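Local coordinates for protein fatty Acyl-Adenylate Ligase (Escherichia coli, PDB 3PBK) that belongs to the ANL superfamily of AMP-binding enzymes, which combine a large N-terminal part with a small C-terminal domain, at residues F278-C283 / A303-E308; L282-V287 / A319-Q324; L364-K369 / R466-W471. All coordinates share one frame; numbering follows the deposited sequence.

Contact 1: residues F278-C283 / A303-E308; sequences FGYELC and AGIGAE. With 1ZZ (5'-O-[(S)-(dodecanoyloxy)(hydroxy)phosphoryl]adenosine), chain C.
Helix 278-283 passes strand 303-305 at 9.9 Å between the segment axes, their directions 118° apart, and the CA atoms of Y280 and I305 are 8.5 Å apart. Y280 carries most of the contact. Its CG lies beside the backbone N (chi1 -76°), which sends the ring out from the helix and across to the strand, where OH donates a hydrogen bond to G304 O at 2.9 Å. That oxygen lies near the plane of the ring, at its edge, whereas the hydroxyl approaches from above the peptide, 49° out of the carbonyl plane, rather than along a lone pair. A303 CB also sits at the ring edge, 3.2 Å from Y280 OH, and I305 CG1 reaches Y280 CE2 at 3.4 Å along an oblique path. The two segments belong to a beta-alpha-beta crossover: helix 277-285 leaves strand 272-275, and the chain returns as strand 302-305, parallel to it, with G304 bonded to the S273 and A275 backbones. W261, F318 and F332 meet Y280 edge-to-face, so the buried phenol packs against three aromatic rings while its hydroxyl bonds to the strand. Beyond the strand the chain turns into the pocket of 5'-O-[(S)-(dodecanoyloxy)(hydroxy)phosphoryl]adenosine: A307 N comes within 3.0 Å of N2 in the five-membered ring of its base, and E308 O lies 3.5 Å from C22. The E308 carboxylate turns back toward the helix, OE2 lying 4.1 Å from CE2 at the edge of the F278 ring.

Contact 2: residues L282-V287 / A319-Q324; sequences LCQRRV and AECFRQ
C321 and F322 meet Q284 and V287 where two helices of the alpha/beta fold, 277-285 and 312-322, lie side by side; each connects parallel strands of the large mixed sheet. The CA atoms of Q284 and C321 come within 6.3 Å, and no hydrogen bond crosses: the contact is made by carbon and sulfur. Q284 offers its aliphatic base, CG touching C321 CB at 3.7 Å, and then bends at chi2 so that its amide leads away. V287, just past its helix, reaches C321 and F322 with its two methyls. CG1, placed between the backbone N and carbonyl carbon (chi1 67°), meets C321 SG at 3.7 Å, while CG2 meets F322 CE1 at 3.9 Å. The F322 ring slips past V287 in the opposite direction and brings CE2 to 4.0 Å from Q284 CB, both approaches being oblique; the carbonyl carbon of C283 meets the ring near its plane, at the CZ edge. One face of this ring is covered by its own neighbour, C321 SG, offset toward the rim. In the next shell L262, L292, F318 and F327 pack against F322, and L292 also touches V287, so the ring is held within a hydrophobic cluster built by three helices and the loop residue F327. The outer side of 319-324 is polar: R323 NH1 donates to E320 OE2 at 2.9 Å in a salt bridge, nearly in the guanidinium plane but from above the carboxylate. Q324 folds back on its own segment, its NE2 donating to C321 O at 3.0 Å with an N-H...O angle of 157°.

Contact 3: residues L364-K369 / R466-W471; sequences LEYQGK and RGRNIW
The R468 guanidinium is sandwiched: Y366 OH lies over the centre of one face, 3.4 Å above the plane, and I470 CD1 covers the opposite face, while E365 OE1 comes to its edge. The Y366 ring is turned 26° from the guanidinium and receives R468 CB over one face, 3.7 Å from the ring centroid, a CH-pi contact. A second one forms where L364 CD2 stands 3.7 Å from the centroid of the six-membered ring of W471, with E365 CA at that indole's edge. R468 reaches its place by starting between the backbone N and carbonyl carbon (chi1 63°) and bending twice more, which lays it alongside E365. NH2 then makes a salt bridge to E365 OE1 at 2.8 Å on the syn side, and NE adds a weak bond to the same oxygen at 3.3 Å. The other carboxylate oxygen pairs with R361, and R468 NH2 also bonds F529 O, so the buried charges have several partners. Along the backbone, N469 N donates to E365 O at 2.9 Å, nearly straight at 168°. As in related ANL enzymes, the segment 466-471 probably belongs to the C-terminal domain and helix 361-367 to the N-terminal part. The contact thus presses that helix's end against strand 468-470, which is paired antiparallel with strand 463-465 and backed by helix 511-529.

From the N terminus, helix 277-285 opens both contact 1 and contact 2, which share L282 and C283. Contact 1 closes first, over the 19 residues leading to strand 302-305. Contact 2 ends on helix 312-322; the two loops start from the same stretch of helix, and contact 2 closes the longer one. Together they tie one helix to its sheet and to helix 312-322, which follows strand 302-305, running from the ligand pocket to the outer end of the layer. Contact 3 opens only afterwards and closes a still longer loop of 96 residues, joining helix 361-367 to strand 468-470; its centre lies about 28 Å from that of contact 1, without touch.

Contact 1: residues F278-C283 / A303-E308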
# COMPACT_ATOMS: atom_id res chain seq x y z
N PHE A 278 8.10 2.57 -7.20
CA PHE A 278 8.91 3.78 -7.10
C PHE A 278 10.00 3.69 -6.04
O PHE A 278 11.02 4.35 -6.15
CB PHE A 278 8.05 5.03 -6.87
CG PHE A 278 7.51 5.15 -5.47
CD1 PHE A 278 8.30 5.67 -4.46
CD2 PHE A 278 6.22 4.73 -5.18
CE1 PHE A 278 7.81 5.78 -3.16
CE2 PHE A 278 5.71 4.83 -3.89
CZ PHE A 278 6.51 5.36 -2.88
N GLY A 279 9.78 2.89 -5.00
CA GLY A 279 10.81 2.74 -3.98
C GLY A 279 12.09 2.23 -4.60
O GLY A 279 13.19 2.60 -4.20
N TYR A 280 11.94 1.35 -5.59
CA TYR A 280 13.09 0.76 -6.27
C TYR A 280 13.69 1.75 -7.25
O TYR A 280 14.90 1.89 -7.35
CB TYR A 280 12.68 -0.53 -6.99
CG TYR A 280 12.50 -1.73 -6.07
CD1 TYR A 280 13.58 -2.49 -5.65
CD2 TYR A 280 11.23 -2.09 -5.62
CE1 TYR A 280 13.41 -3.59 -4.79
CE2 TYR A 280 11.05 -3.19 -4.76
CZ TYR A 280 12.14 -3.93 -4.36
OH TYR A 280 11.97 -5.00 -3.52
N GLU A 281 12.82 2.43 -7.98
CA GLU A 281 13.26 3.39 -8.97
C GLU A 281 14.00 4.56 -8.32
O GLU A 281 15.07 4.95 -8.78
CB GLU A 281 12.08 3.88 -9.80
CG GLU A 281 12.46 4.67 -11.02
CD GLU A 281 12.54 6.15 -10.73
OE1 GLU A 281 12.12 6.55 -9.61
OE2 GLU A 281 13.01 6.90 -11.61
N LEU A 282 13.42 5.11 -7.26
CA LEU A 282 14.05 6.18 -6.50
C LEU A 282 15.51 5.84 -6.26
O LEU A 282 16.39 6.64 -6.55
CB LEU A 282 13.35 6.36 -5.16
CG LEU A 282 12.88 7.75 -4.69
CD1 LEU A 282 13.06 7.85 -3.20
CD2 LEU A 282 13.63 8.87 -5.36
N CYS A 283 15.77 4.64 -5.74
CA CYS A 283 17.13 4.20 -5.43
C CYS A 283 18.12 4.27 -6.59
O CYS A 283 19.15 4.94 -6.50
CB CYS A 283 17.11 2.76 -4.91
SG CYS A 283 16.73 2.65 -3.17
N ALA A 303 13.15 -9.59 -2.43
CA ALA A 303 12.81 -8.19 -2.71
C ALA A 303 11.46 -8.10 -3.42
O ALA A 303 11.34 -8.40 -4.61
CB ALA A 303 13.90 -7.53 -3.54
N GLY A 304 10.43 -7.71 -2.67
CA GLY A 304 9.07 -7.70 -3.19
C GLY A 304 8.65 -6.38 -3.80
O GLY A 304 9.11 -5.32 -3.40
N ILE A 305 7.77 -6.46 -4.80
CA ILE A 305 7.22 -5.27 -5.43
C ILE A 305 5.74 -5.45 -5.61
O ILE A 305 5.29 -6.49 -6.07
CB ILE A 305 7.81 -5.03 -6.82
CG1 ILE A 305 9.32 -5.29 -6.83
CG2 ILE A 305 7.49 -3.63 -7.29
CD1 ILE A 305 9.71 -6.65 -7.38
N GLY A 306 4.97 -4.42 -5.26
CA GLY A 306 3.54 -4.43 -5.46
C GLY A 306 3.01 -3.06 -5.09
O GLY A 306 3.80 -2.16 -4.84
N ALA A 307 1.68 -2.93 -5.04
CA ALA A 307 0.99 -1.69 -4.66
C ALA A 307 0.49 -0.88 -5.86
O ALA A 307 -0.53 -0.19 -5.78
CB ALA A 307 1.86 -0.83 -3.74
N GLU A 308 1.21 -0.98 -6.97
CA GLU A 308 0.86 -0.26 -8.18
C GLU A 308 1.37 -1.11 -9.31
O GLU A 308 2.18 -2.00 -9.07
CB GLU A 308 1.54 1.11 -8.19
CG GLU A 308 1.00 2.04 -7.11
CD GLU A 308 1.88 3.25 -6.86
OE1 GLU A 308 2.16 3.98 -7.83
OE2 GLU A 308 2.29 3.46 -5.68
P 1ZZ C . -3.87 -1.02 -0.86
C1 1ZZ C . 6.63 -9.73 5.02
N1 1ZZ C . -2.35 -2.71 -6.71
O1 1ZZ C . -0.83 -2.07 -1.74
C2 1ZZ C . 5.36 -9.73 4.20
N2 1ZZ C . -0.75 -4.18 -6.24
O2 1ZZ C . -2.76 -2.16 -0.43
C3 1ZZ C . 5.11 -8.54 3.28
N3 1ZZ C . -2.00 -2.81 -9.24
O3 1ZZ C . -5.40 -1.31 -0.51
C4 1ZZ C . 3.91 -8.70 2.33
N4 1ZZ C . -0.32 -4.24 -9.92
O4 1ZZ C . -3.58 0.20 -0.30
C5 1ZZ C . 3.74 -7.85 1.07
N5 1ZZ C . 0.93 -5.52 -8.26
O5 1ZZ C . -3.83 -0.89 -2.46
C6 1ZZ C . 2.29 -7.71 0.67
O6 1ZZ C . -3.47 -1.51 -5.15
C7 1ZZ C . 1.89 -7.64 -0.78
O7 1ZZ C . -5.64 -1.71 -7.93
C8 1ZZ C . 0.64 -6.85 -1.11
O8 1ZZ C . -6.62 -3.13 -5.65
C9 1ZZ C . 0.71 -5.72 -2.14
C10 1ZZ C . 0.09 -4.37 -1.84
C11 1ZZ C . -1.13 -4.10 -1.09
C12 1ZZ C . -1.66 -2.75 -1.23
C13 1ZZ C . -4.86 -1.55 -3.14
C14 1ZZ C . -4.83 -1.51 -4.67
C15 1ZZ C . -5.33 -2.64 -5.60
C16 1ZZ C . -4.81 -2.16 -6.89
C17 1ZZ C . -3.43 -1.72 -6.54
C18 1ZZ C . -1.73 -3.36 -5.72
C19 1ZZ C . -0.80 -4.02 -7.63
C20 1ZZ C . -1.74 -3.15 -7.93
C21 1ZZ C . -1.25 -3.38 -10.21
C22 1ZZ C . -0.07 -4.58 -8.58

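Contact 2: residues L282-V287 / A319-Q324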
# COMPACT_ATOMS: atom_id res chain seq x y z
N LEU A 282 13.42 5.11 -7.26
CA LEU A 282 14.05 6.18 -6.50
C LEU A 282 15.51 5.84 -6.26
O LEU A 282 16.39 6.64 -6.55
CB LEU A 282 13.35 6.36 -5.16
CG LEU A 282 12.88 7.75 -4.69
CD1 LEU A 282 13.06 7.85 -3.20
CD2 LEU A 282 13.63 8.87 -5.36
N CYS A 283 15.77 4.64 -5.74
CA CYS A 283 17.13 4.20 -5.43
C CYS A 283 18.12 4.27 -6.59
O CYS A 283 19.15 4.94 -6.50
CB CYS A 283 17.11 2.76 -4.91
SG CYS A 283 16.73 2.65 -3.17
N GLN A 284 17.81 3.55 -7.66
CA GLN A 284 18.71 3.48 -8.80
C GLN A 284 18.88 4.86 -9.46
O GLN A 284 19.91 5.17 -10.04
CB GLN A 284 18.23 2.41 -9.79
CG GLN A 284 18.76 2.52 -11.20
CD GLN A 284 17.81 3.29 -12.10
OE1 GLN A 284 16.60 3.31 -11.87
NE2 GLN A 284 18.36 3.94 -13.12
N ARG A 285 17.86 5.70 -9.32
CA ARG A 285 17.91 7.07 -9.83
C ARG A 285 18.88 7.95 -9.03
O ARG A 285 19.52 8.84 -9.59
CB ARG A 285 16.50 7.69 -9.77
CG ARG A 285 16.23 8.83 -10.74
CD ARG A 285 14.75 9.18 -10.75
NE ARG A 285 14.37 10.09 -9.67
CZ ARG A 285 13.17 10.13 -9.09
NH1 ARG A 285 12.23 9.27 -9.47
NH2 ARG A 285 12.92 11.01 -8.13
N ARG A 286 18.99 7.71 -7.74
CA ARG A 286 19.74 8.61 -6.89
C ARG A 286 20.93 7.95 -6.21
O ARG A 286 21.39 8.43 -5.17
CB ARG A 286 18.81 9.27 -5.88
CG ARG A 286 17.75 10.12 -6.54
CD ARG A 286 16.80 10.73 -5.53
NE ARG A 286 17.47 11.66 -4.63
CZ ARG A 286 16.87 12.24 -3.59
NH1 ARG A 286 15.60 11.97 -3.34
NH2 ARG A 286 17.54 13.07 -2.81
N VAL A 287 21.43 6.88 -6.79
CA VAL A 287 22.58 6.18 -6.22
C VAL A 287 23.86 6.89 -6.63
O VAL A 287 23.92 7.52 -7.68
CB VAL A 287 22.67 4.72 -6.71
CG1 VAL A 287 22.98 4.68 -8.20
CG2 VAL A 287 23.72 3.96 -5.93
N ALA A 319 18.17 -3.78 -11.05
CA ALA A 319 18.98 -4.98 -10.87
C ALA A 319 20.33 -4.78 -11.50
O ALA A 319 21.36 -5.18 -10.95
CB ALA A 319 18.29 -6.18 -11.47
N GLU A 320 20.31 -4.17 -12.69
CA GLU A 320 21.52 -3.87 -13.43
C GLU A 320 22.39 -2.93 -12.63
O GLU A 320 23.61 -3.02 -12.66
CB GLU A 320 21.19 -3.23 -14.78
CG GLU A 320 20.85 -4.22 -15.87
CD GLU A 320 21.96 -5.24 -16.07
OE1 GLU A 320 23.14 -4.83 -16.07
OE2 GLU A 320 21.65 -6.44 -16.23
N CYS A 321 21.74 -2.02 -11.92
CA CYS A 321 22.46 -1.03 -11.14
C CYS A 321 23.18 -1.66 -9.94
O CYS A 321 24.29 -1.26 -9.59
CB CYS A 321 21.50 0.06 -10.67
SG CYS A 321 22.29 1.38 -9.75
N PHE A 322 22.56 -2.66 -9.33
CA PHE A 322 23.11 -3.21 -8.11
C PHE A 322 23.62 -4.65 -8.23
O PHE A 322 23.82 -5.33 -7.22
CB PHE A 322 22.10 -3.09 -6.98
CG PHE A 322 21.66 -1.69 -6.74
CD1 PHE A 322 22.40 -0.85 -5.94
CD2 PHE A 322 20.51 -1.21 -7.33
CE1 PHE A 322 22.00 0.44 -5.72
CE2 PHE A 322 20.10 0.08 -7.11
CZ PHE A 322 20.85 0.91 -6.30
N ARG A 323 23.85 -5.10 -9.45
CA ARG A 323 24.56 -6.34 -9.60
C ARG A 323 25.92 -6.18 -8.92
O ARG A 323 26.34 -7.05 -8.17
CB ARG A 323 24.73 -6.73 -11.07
CG ARG A 323 25.58 -7.98 -11.26
CD ARG A 323 25.71 -8.40 -12.72
NE ARG A 323 24.54 -9.13 -13.19
CZ ARG A 323 23.59 -8.59 -13.94
NH1 ARG A 323 23.68 -7.32 -14.33
NH2 ARG A 323 22.54 -9.32 -14.32
N GLN A 324 26.57 -5.04 -9.15
CA GLN A 324 27.93 -4.81 -8.63
C GLN A 324 28.10 -4.94 -7.10
O GLN A 324 29.20 -5.19 -6.61
CB GLN A 324 28.47 -3.46 -9.11
CG GLN A 324 27.59 -2.28 -8.77
CD GLN A 324 28.04 -0.99 -9.45
OE1 GLN A 324 29.19 -0.58 -9.33
NE2 GLN A 324 27.12 -0.34 -10.16

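Contact 3: residues L364-K369 / R466-W471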
# COMPACT_ATOMS: atom_id res chain seq x y z
N LEU A 364 -5.32 -5.60 -27.12
CA LEU A 364 -5.78 -5.31 -25.77
C LEU A 364 -6.72 -4.09 -25.76
O LEU A 364 -7.83 -4.14 -25.22
CB LEU A 364 -4.56 -5.04 -24.88
CG LEU A 364 -4.78 -4.90 -23.38
CD1 LEU A 364 -4.62 -6.26 -22.75
CD2 LEU A 364 -3.81 -3.90 -22.75
N GLU A 365 -6.27 -3.00 -26.35
CA GLU A 365 -7.04 -1.77 -26.37
C GLU A 365 -8.37 -1.94 -27.09
O GLU A 365 -9.39 -1.47 -26.60
CB GLU A 365 -6.22 -0.64 -27.00
CG GLU A 365 -4.96 -0.33 -26.20
CD GLU A 365 -4.10 0.79 -26.78
OE1 GLU A 365 -4.28 1.19 -27.96
OE2 GLU A 365 -3.20 1.25 -26.03
N TYR A 366 -8.36 -2.64 -28.22
CA TYR A 366 -9.54 -2.70 -29.09
C TYR A 366 -10.47 -3.90 -28.85
O TYR A 366 -11.68 -3.83 -29.08
CB TYR A 366 -9.13 -2.63 -30.56
CG TYR A 366 -8.70 -1.25 -31.04
CD1 TYR A 366 -7.35 -0.88 -31.01
CD2 TYR A 366 -9.62 -0.33 -31.53
CE1 TYR A 366 -6.94 0.38 -31.45
CE2 TYR A 366 -9.22 0.92 -31.98
CZ TYR A 366 -7.88 1.28 -31.94
OH TYR A 366 -7.46 2.52 -32.37
N GLN A 367 -9.92 -5.01 -28.36
CA GLN A 367 -10.70 -6.24 -28.21
C GLN A 367 -10.62 -6.82 -26.80
O GLN A 367 -11.07 -7.95 -26.56
CB GLN A 367 -10.25 -7.27 -29.26
CG GLN A 367 -10.30 -6.71 -30.67
CD GLN A 367 -9.59 -7.58 -31.68
OE1 GLN A 367 -9.52 -8.80 -31.52
NE2 GLN A 367 -9.06 -6.96 -32.73
N GLY A 368 -10.06 -6.05 -25.88
CA GLY A 368 -9.91 -6.48 -24.51
C GLY A 368 -9.41 -7.90 -24.31
O GLY A 368 -9.91 -8.62 -23.44
N LYS A 369 -8.43 -8.31 -25.10
CA LYS A 369 -7.84 -9.64 -24.98
C LYS A 369 -6.31 -9.57 -24.96
O LYS A 369 -5.70 -8.82 -25.71
CB LYS A 369 -8.31 -10.54 -26.12
CG LYS A 369 -9.81 -10.84 -26.10
CD LYS A 369 -10.29 -11.51 -27.40
CE LYS A 369 -11.77 -11.92 -27.30
NZ LYS A 369 -12.29 -12.54 -28.57
N ARG A 466 -14.27 6.03 -27.57
CA ARG A 466 -15.13 5.29 -28.50
C ARG A 466 -14.46 4.03 -29.00
O ARG A 466 -13.46 4.09 -29.72
CB ARG A 466 -15.52 6.17 -29.69
CG ARG A 466 -16.58 7.20 -29.36
CD ARG A 466 -16.76 8.22 -30.48
NE ARG A 466 -17.33 9.46 -29.94
CZ ARG A 466 -18.02 10.34 -30.66
NH1 ARG A 466 -18.23 10.13 -31.95
NH2 ARG A 466 -18.50 11.44 -30.07
N GLY A 467 -15.00 2.88 -28.61
CA GLY A 467 -14.56 1.63 -29.19
C GLY A 467 -13.17 1.12 -28.83
O GLY A 467 -12.79 0.03 -29.28
N ARG A 468 -12.40 1.86 -28.04
CA ARG A 468 -11.18 1.29 -27.48
C ARG A 468 -10.76 1.90 -26.14
O ARG A 468 -11.07 3.04 -25.83
CB ARG A 468 -10.03 1.25 -28.50
CG ARG A 468 -9.54 2.59 -29.02
CD ARG A 468 -8.44 3.17 -28.16
NE ARG A 468 -7.06 2.88 -28.55
CZ ARG A 468 -6.31 3.66 -29.32
NH1 ARG A 468 -6.83 4.76 -29.86
NH2 ARG A 468 -5.04 3.34 -29.57
N ASN A 469 -10.06 1.09 -25.35
CA ASN A 469 -9.57 1.50 -24.05
C ASN A 469 -8.07 1.71 -24.10
O ASN A 469 -7.37 0.92 -24.70
CB ASN A 469 -9.88 0.43 -23.00
CG ASN A 469 -11.27 -0.13 -23.12
OD1 ASN A 469 -12.27 0.60 -23.00
ND2 ASN A 469 -11.36 -1.43 -23.36
N ILE A 470 -7.58 2.76 -23.45
CA ILE A 470 -6.14 2.98 -23.33
C ILE A 470 -5.71 3.00 -21.87
O ILE A 470 -6.36 3.65 -21.04
CB ILE A 470 -5.73 4.28 -24.03
CG1 ILE A 470 -6.24 4.28 -25.47
CG2 ILE A 470 -4.22 4.46 -24.01
CD1 ILE A 470 -5.92 5.54 -26.24
N TRP A 471 -4.64 2.29 -21.53
CA TRP A 471 -4.10 2.34 -20.17
C TRP A 471 -3.29 3.60 -19.88
O TRP A 471 -2.20 3.76 -20.41
CB TRP A 471 -3.27 1.09 -19.88
CG TRP A 471 -4.13 -0.05 -19.49
CD1 TRP A 471 -4.25 -0.61 -18.26
CD2 TRP A 471 -5.05 -0.75 -20.34
NE1 TRP A 471 -5.16 -1.63 -18.29
CE2 TRP A 471 -5.67 -1.74 -19.55
CE3 TRP A 471 -5.39 -0.65 -21.69
CZ2 TRP A 471 -6.62 -2.62 -20.07
CZ3 TRP A 471 -6.33 -1.53 -22.21
CH2 TRP A 471 -6.93 -2.50 -21.40